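Local coordinates for protein SAG family member (Sag19) (Eimeria tenella, PDB 6ZZB) that is of unknown function but is a major surface antigen of the parasite, a member of the Eimeria SAG family with a fold related to CAP proteins, at residues 48-54 and 71-75; 187-193 and 208-214. One frame throughout, in Å; residues are numbered along the deposited sequence.

Contact 1: 48-54 and 71-75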
loop_
_atom_site.group_PDB
_atom_site.type_symbol
_atom_site.label_atom_id
_atom_site.label_comp_id
_atom_site.label_asym_id
_atom_site.label_seq_id
_atom_site.Cartn_x
_atom_site.Cartn_y
_atom_site.Cartn_z
ATOM N N GLU A 48 -1.999 -3.005 -14.232
ATOM C CA GLU A 48 -2.884 -2.166 -13.402
ATOM C C GLU A 48 -3.918 -3.076 -12.737
ATOM O O GLU A 48 -4.401 -4.028 -13.347
ATOM C CB GLU A 48 -3.484 -1.138 -14.363
ATOM C CG GLU A 48 -4.428 -0.155 -13.750
ATOM C CD GLU A 48 -5.896 -0.467 -13.969
ATOM O OE1 GLU A 48 -6.234 -1.657 -14.111
ATOM O OE2 GLU A 48 -6.682 0.499 -14.041
ATOM N N LYS A 49 -4.191 -2.826 -11.462
ATOM C CA LYS A 49 -5.066 -3.667 -10.637
ATOM C C LYS A 49 -6.123 -2.845 -9.904
ATOM O O LYS A 49 -6.809 -3.397 -9.036
ATOM C CB LYS A 49 -4.245 -4.455 -9.618
ATOM C CG LYS A 49 -3.257 -5.450 -10.177
ATOM C CD LYS A 49 -3.891 -6.507 -11.029
ATOM C CE LYS A 49 -2.966 -7.700 -11.262
ATOM N NZ LYS A 49 -3.568 -8.678 -12.199
ATOM N N THR A 50 -6.326 -1.576 -10.225
ATOM C CA THR A 50 -7.224 -0.725 -9.440
ATOM C C THR A 50 -8.635 -1.292 -9.468
ATOM O O THR A 50 -9.273 -1.411 -8.417
ATOM C CB THR A 50 -7.215 0.712 -9.922
ATOM O OG1 THR A 50 -5.833 1.126 -9.974
ATOM C CG2 THR A 50 -8.066 1.597 -9.044
ATOM N N GLU A 51 -9.133 -1.674 -10.634
ATOM C CA GLU A 51 -10.512 -2.221 -10.688
ATOM C C GLU A 51 -10.603 -3.563 -9.955
ATOM O O GLU A 51 -11.713 -3.941 -9.556
ATOM C CB GLU A 51 -10.960 -2.392 -12.139
ATOM C CG GLU A 51 -11.173 -1.095 -12.879
ATOM C CD GLU A 51 -9.948 -0.430 -13.457
ATOM O OE1 GLU A 51 -8.863 -1.049 -13.437
ATOM O OE2 GLU A 51 -10.081 0.710 -13.910
ATOM N N ASP A 52 -9.529 -4.327 -9.871
ATOM C CA ASP A 52 -9.543 -5.619 -9.164
ATOM C C ASP A 52 -9.550 -5.403 -7.653
ATOM O O ASP A 52 -9.927 -6.364 -6.937
ATOM C CB ASP A 52 -8.348 -6.471 -9.568
ATOM C CG ASP A 52 -8.596 -7.938 -9.300
ATOM O OD1 ASP A 52 -9.665 -8.436 -9.732
ATOM O OD2 ASP A 52 -7.786 -8.561 -8.576
ATOM N N CYS A 53 -9.088 -4.266 -7.174
ATOM C CA CYS A 53 -8.845 -4.025 -5.728
ATOM C C CYS A 53 -9.856 -3.052 -5.123
ATOM O O CYS A 53 -9.971 -3.019 -3.883
ATOM C CB CYS A 53 -7.442 -3.471 -5.532
ATOM S SG CYS A 53 -6.107 -4.593 -6.022
ATOM N N LEU A 54 -10.541 -2.200 -5.901
ATOM C CA LEU A 54 -11.283 -1.056 -5.315
ATOM C C LEU A 54 -12.487 -1.578 -4.514
ATOM O O LEU A 54 -12.770 -0.965 -3.492
ATOM C CB LEU A 54 -11.685 -0.097 -6.438
ATOM C CG LEU A 54 -12.084 1.317 -6.047
ATOM C CD1 LEU A 54 -11.082 1.971 -5.124
ATOM C CD2 LEU A 54 -12.258 2.152 -7.319
ATOM N N THR A 71 -15.620 6.709 0.397
ATOM C CA THR A 71 -15.171 5.722 -0.614
ATOM C C THR A 71 -14.052 6.365 -1.436
ATOM O O THR A 71 -13.944 7.582 -1.526
ATOM C CB THR A 71 -16.296 5.241 -1.546
ATOM O OG1 THR A 71 -16.767 6.442 -2.152
ATOM C CG2 THR A 71 -17.376 4.457 -0.823
ATOM N N LEU A 72 -13.206 5.503 -1.972
ATOM C CA LEU A 72 -12.132 5.956 -2.874
ATOM C C LEU A 72 -12.548 5.738 -4.323
ATOM O O LEU A 72 -13.237 4.763 -4.625
ATOM C CB LEU A 72 -10.869 5.147 -2.595
ATOM C CG LEU A 72 -10.390 5.138 -1.142
ATOM C CD1 LEU A 72 -9.064 4.381 -1.071
ATOM C CD2 LEU A 72 -10.209 6.542 -0.633
ATOM N N ALA A 73 -12.053 6.636 -5.143
ATOM C CA ALA A 73 -12.150 6.525 -6.610
ATOM C C ALA A 73 -10.807 6.087 -7.169
ATOM O O ALA A 73 -9.778 6.184 -6.481
ATOM C CB ALA A 73 -12.556 7.838 -7.203
ATOM N N LYS A 74 -10.798 5.679 -8.411
ATOM C CA LYS A 74 -9.549 5.401 -9.142
ATOM C C LYS A 74 -8.737 6.677 -9.300
ATOM O O LYS A 74 -9.272 7.742 -9.717
ATOM C CB LYS A 74 -9.877 4.815 -10.502
ATOM C CG LYS A 74 -8.695 4.645 -11.429
ATOM C CD LYS A 74 -9.103 3.826 -12.627
ATOM C CE LYS A 74 -7.943 3.526 -13.537
ATOM N NZ LYS A 74 -8.448 2.833 -14.748
ATOM N N ALA A 75 -7.444 6.611 -9.026
ATOM C CA ALA A 75 -6.468 7.652 -9.384
ATOM C C ALA A 75 -5.879 7.278 -10.740
ATOM O O ALA A 75 -5.518 6.112 -10.957
ATOM C CB ALA A 75 -5.379 7.764 -8.337
HETATM O O HOH W 1 -5.038 3.470 -11.631
#

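Contact 2: 187-193 and 208-214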
loop_
_atom_site.group_PDB
_atom_site.type_symbol
_atom_site.label_atom_id
_atom_site.label_comp_id
_atom_site.label_asym_id
_atom_site.label_seq_id
_atom_site.Cartn_x
_atom_site.Cartn_y
_atom_site.Cartn_z
ATOM N N LYS A 187 -7.138 10.852 4.834
ATOM C CA LYS A 187 -6.432 11.593 3.746
ATOM C C LYS A 187 -6.594 10.855 2.406
ATOM O O LYS A 187 -6.359 11.505 1.386
ATOM C CB LYS A 187 -4.931 11.753 3.975
ATOM C CG LYS A 187 -4.518 12.614 5.151
ATOM C CD LYS A 187 -3.029 12.606 5.349
ATOM C CE LYS A 187 -2.346 13.378 4.253
ATOM N NZ LYS A 187 -0.962 13.757 4.605
ATOM N N SER A 188 -6.918 9.562 2.399
ATOM C CA SER A 188 -7.082 8.774 1.139
ATOM C C SER A 188 -8.415 9.187 0.476
ATOM O O SER A 188 -9.483 9.055 1.117
ATOM C CB SER A 188 -6.989 7.273 1.397
ATOM O OG SER A 188 -5.680 6.913 1.900
ATOM N N LYS A 189 -8.383 9.692 -0.766
ATOM C CA LYS A 189 -9.572 9.978 -1.616
ATOM C C LYS A 189 -9.567 9.142 -2.918
ATOM O O LYS A 189 -10.625 8.794 -3.477
ATOM C CB LYS A 189 -9.600 11.469 -1.950
ATOM C CG LYS A 189 -9.597 12.412 -0.744
ATOM C CD LYS A 189 -8.988 13.771 -1.048
ATOM C CE LYS A 189 -8.516 14.519 0.184
ATOM N NZ LYS A 189 -7.176 14.054 0.629
ATOM N N LYS A 190 -8.366 8.813 -3.409
ATOM C CA LYS A 190 -8.224 8.045 -4.663
ATOM C C LYS A 190 -7.107 7.028 -4.478
ATOM O O LYS A 190 -6.244 7.263 -3.607
ATOM C CB LYS A 190 -7.877 8.970 -5.835
ATOM C CG LYS A 190 -8.786 10.184 -5.973
ATOM C CD LYS A 190 -8.540 10.931 -7.244
ATOM C CE LYS A 190 -9.293 12.240 -7.284
ATOM N NZ LYS A 190 -9.330 12.756 -8.659
ATOM N N VAL A 191 -7.125 6.004 -5.304
ATOM C CA VAL A 191 -6.091 4.943 -5.239
ATOM C C VAL A 191 -5.794 4.412 -6.629
ATOM O O VAL A 191 -6.684 4.317 -7.463
ATOM C CB VAL A 191 -6.515 3.849 -4.249
ATOM C CG1 VAL A 191 -7.758 3.106 -4.708
ATOM C CG2 VAL A 191 -5.386 2.858 -3.959
ATOM N N SER A 192 -4.524 4.107 -6.872
ATOM C CA SER A 192 -4.070 3.387 -8.069
ATOM C C SER A 192 -3.268 2.168 -7.634
ATOM O O SER A 192 -2.274 2.358 -6.923
ATOM C CB SER A 192 -3.247 4.285 -8.936
ATOM O OG SER A 192 -2.803 3.570 -10.089
ATOM N N CYS A 193 -3.680 0.988 -8.050
ATOM C CA CYS A 193 -3.005 -0.264 -7.664
ATOM C C CYS A 193 -2.390 -0.921 -8.890
ATOM O O CYS A 193 -2.943 -0.839 -9.992
ATOM C CB CYS A 193 -3.983 -1.249 -7.058
ATOM S SG CYS A 193 -4.749 -0.708 -5.496
ATOM N N CYS A 208 -0.265 -0.198 -4.017
ATOM C CA CYS A 208 -1.384 0.746 -4.199
ATOM C C CYS A 208 -0.965 2.109 -3.677
ATOM O O CYS A 208 -0.596 2.238 -2.497
ATOM C CB CYS A 208 -2.630 0.285 -3.476
ATOM S SG CYS A 208 -3.352 -1.277 -4.009
ATOM N N TYR A 209 -1.064 3.115 -4.532
ATOM C CA TYR A 209 -0.751 4.503 -4.192
ATOM C C TYR A 209 -2.045 5.235 -3.881
ATOM O O TYR A 209 -2.957 5.240 -4.724
ATOM C CB TYR A 209 -0.019 5.218 -5.333
ATOM C CG TYR A 209 0.445 6.579 -4.907
ATOM C CD1 TYR A 209 1.571 6.697 -4.127
ATOM C CD2 TYR A 209 -0.238 7.741 -5.206
ATOM C CE1 TYR A 209 1.993 7.906 -3.631
ATOM C CE2 TYR A 209 0.197 8.966 -4.763
ATOM C CZ TYR A 209 1.337 9.058 -3.990
ATOM O OH TYR A 209 1.802 10.256 -3.547
ATOM N N PHE A 210 -2.110 5.835 -2.702
ATOM C CA PHE A 210 -3.269 6.613 -2.240
ATOM C C PHE A 210 -2.958 8.100 -2.358
ATOM O O PHE A 210 -1.900 8.547 -1.951
ATOM C CB PHE A 210 -3.595 6.253 -0.794
ATOM C CG PHE A 210 -4.004 4.814 -0.614
ATOM C CD1 PHE A 210 -3.051 3.796 -0.548
ATOM C CD2 PHE A 210 -5.337 4.449 -0.515
ATOM C CE1 PHE A 210 -3.419 2.476 -0.405
ATOM C CE2 PHE A 210 -5.705 3.121 -0.350
ATOM C CZ PHE A 210 -4.752 2.130 -0.294
ATOM N N ILE A 211 -3.920 8.850 -2.911
ATOM C CA ILE A 211 -3.882 10.327 -2.957
ATOM C C ILE A 211 -4.908 10.782 -1.934
ATOM O O ILE A 211 -6.074 10.415 -2.085
ATOM C CB ILE A 211 -4.190 10.839 -4.370
ATOM C CG1 ILE A 211 -3.261 10.225 -5.414
ATOM C CG2 ILE A 211 -4.170 12.372 -4.392
ATOM C CD1 ILE A 211 -3.518 10.733 -6.818
ATOM N N ASP A 212 -4.498 11.528 -0.889
ATOM C CA ASP A 212 -3.166 11.999 -0.573
ATOM C C ASP A 212 -2.459 10.978 0.298
ATOM O O ASP A 212 -3.114 10.308 1.083
ATOM C CB ASP A 212 -3.250 13.308 0.220
ATOM C CG ASP A 212 -3.794 14.443 -0.618
ATOM O OD1 ASP A 212 -3.324 14.605 -1.752
ATOM O OD2 ASP A 212 -4.658 15.165 -0.089
ATOM N N PRO A 213 -1.141 10.797 0.158
ATOM C CA PRO A 213 -0.424 9.813 0.954
ATOM C C PRO A 213 -0.281 10.206 2.418
ATOM O O PRO A 213 -0.032 11.377 2.717
ATOM C CB PRO A 213 0.960 9.745 0.294
ATOM C CG PRO A 213 1.138 11.114 -0.345
ATOM C CD PRO A 213 -0.261 11.482 -0.801
ATOM N N LEU A 214 -0.310 9.219 3.299
ATOM C CA LEU A 214 0.200 9.420 4.665
ATOM C C LEU A 214 1.675 9.762 4.606
ATOM O O LEU A 214 2.432 9.142 3.839
ATOM C CB LEU A 214 0.027 8.161 5.513
ATOM C CG LEU A 214 -1.380 7.894 5.974
ATOM C CD1 LEU A 214 -1.422 6.502 6.593
ATOM C CD2 LEU A 214 -1.833 8.961 6.966
HETATM O O HOH W 2 -0.019 14.019 1.937
HETATM O O HOH W 3 -3.534 8.337 3.040
#

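Contact 1: 48-54 and 71-75
T50 and K74 bring the two backbones closest, CA to CA 6.6 Å, while L54 faces L72 one helical turn on at 7.5 Å; the first turn of the helix that starts at T50 thus runs beside the short strand 73-74 without a backbone hydrogen bond between them. Side chains bridge the gap. K74 leaves its strand with CG anti to the backbone N (chi1 173°) and stays extended to its end, passing T50, whose CG2 lies 3.9 Å from K74 CG. Its ammonium then meets two carboxylates: K74 NZ is 2.8 Å from E51 OE2, on the syn side of that oxygen, and 3.0 Å from E48 OE2, approached nearly along the C-O direction. Farther along the helix, L54 CD1 lies 3.6 Å from L72 O and 4.1 Å from L72 CB, while CD2 reaches the backbone N of K74. T50 OG1 bonds to the backbone N of C193, and a water joins it to A75 O. C53 takes no part across this gap; it is disulfide-linked to C138 on helix 138-155. The contact therefore pairs a leucine packed on the L72 backbone and CB with a salt-bridge network in which K74 NZ draws E48 and E51 together.

Contact 2: 187-193 and 208-214
C193 and C208 are joined SG to SG at 2.1 Å (chi3 108°), a disulfide spanning a non-hydrogen-bonded antiparallel pair whose CA atoms are only 4.0 Å apart. On the same sheet face V191 lies beside F210: its chi1 of 65° carries CG2 over the ring centre, 3.7 Å from the centroid, a CH-pi contact. The backbone ladder fixes this register. S192 and Y209 exchange two hydrogen bonds, and I211 N gives one to K190 O. Beyond them lies a classic beta bulge, in which K189 N (2.8 Å) and K190 N (3.1 Å) both donate to I211 O. K187 O is likewise gripped twice, by D212 N at 2.9 Å and by K189 NZ, which arrive from opposite faces of the carbonyl plane. The K189 chain, bent at chi4 (81°), also brings NZ into a salt bridge with D212 OD2 at 2.8 Å, from above the carboxylate plane. K187 NZ donates to P213 O at 3.2 Å, a water joining the same two atoms, and forms a salt bridge with D218. Farther out, helix 50-61 brings L54 against V191 and C53 against C193, while L183 packs on F210. Covalent closure at one end, and at the other two carbonyls that each accept two hydrogen bonds, together with the K189-D212 salt bridge, thus hold this beta hairpin through and past its bulge.

Contacts 1 and 2 lie in series along the chain, with centres about 10 Å apart, and share one mixed sheet. Strand 190-196 is their common element: it pairs in parallel with strand 73-74 of contact 1 and antiparallel with strand 203-211 of contact 2. Two probable hydrogen bonds join them directly, from K49 N to C193 O at 2.8 Å and from A75 N to V191 O at 2.9 Å. Helix 50-61 packs on the sheet face that carries V191 and C193, whereas helix 77-86 meets S192 and Y209 on the other. Disulfide C53-C138 joins helix 50-61 to helix 138-155 and C193-C208 closes the hairpin; packing and the K49-C193 bond join helix to sheet, consistent with a stable extracellular antigen.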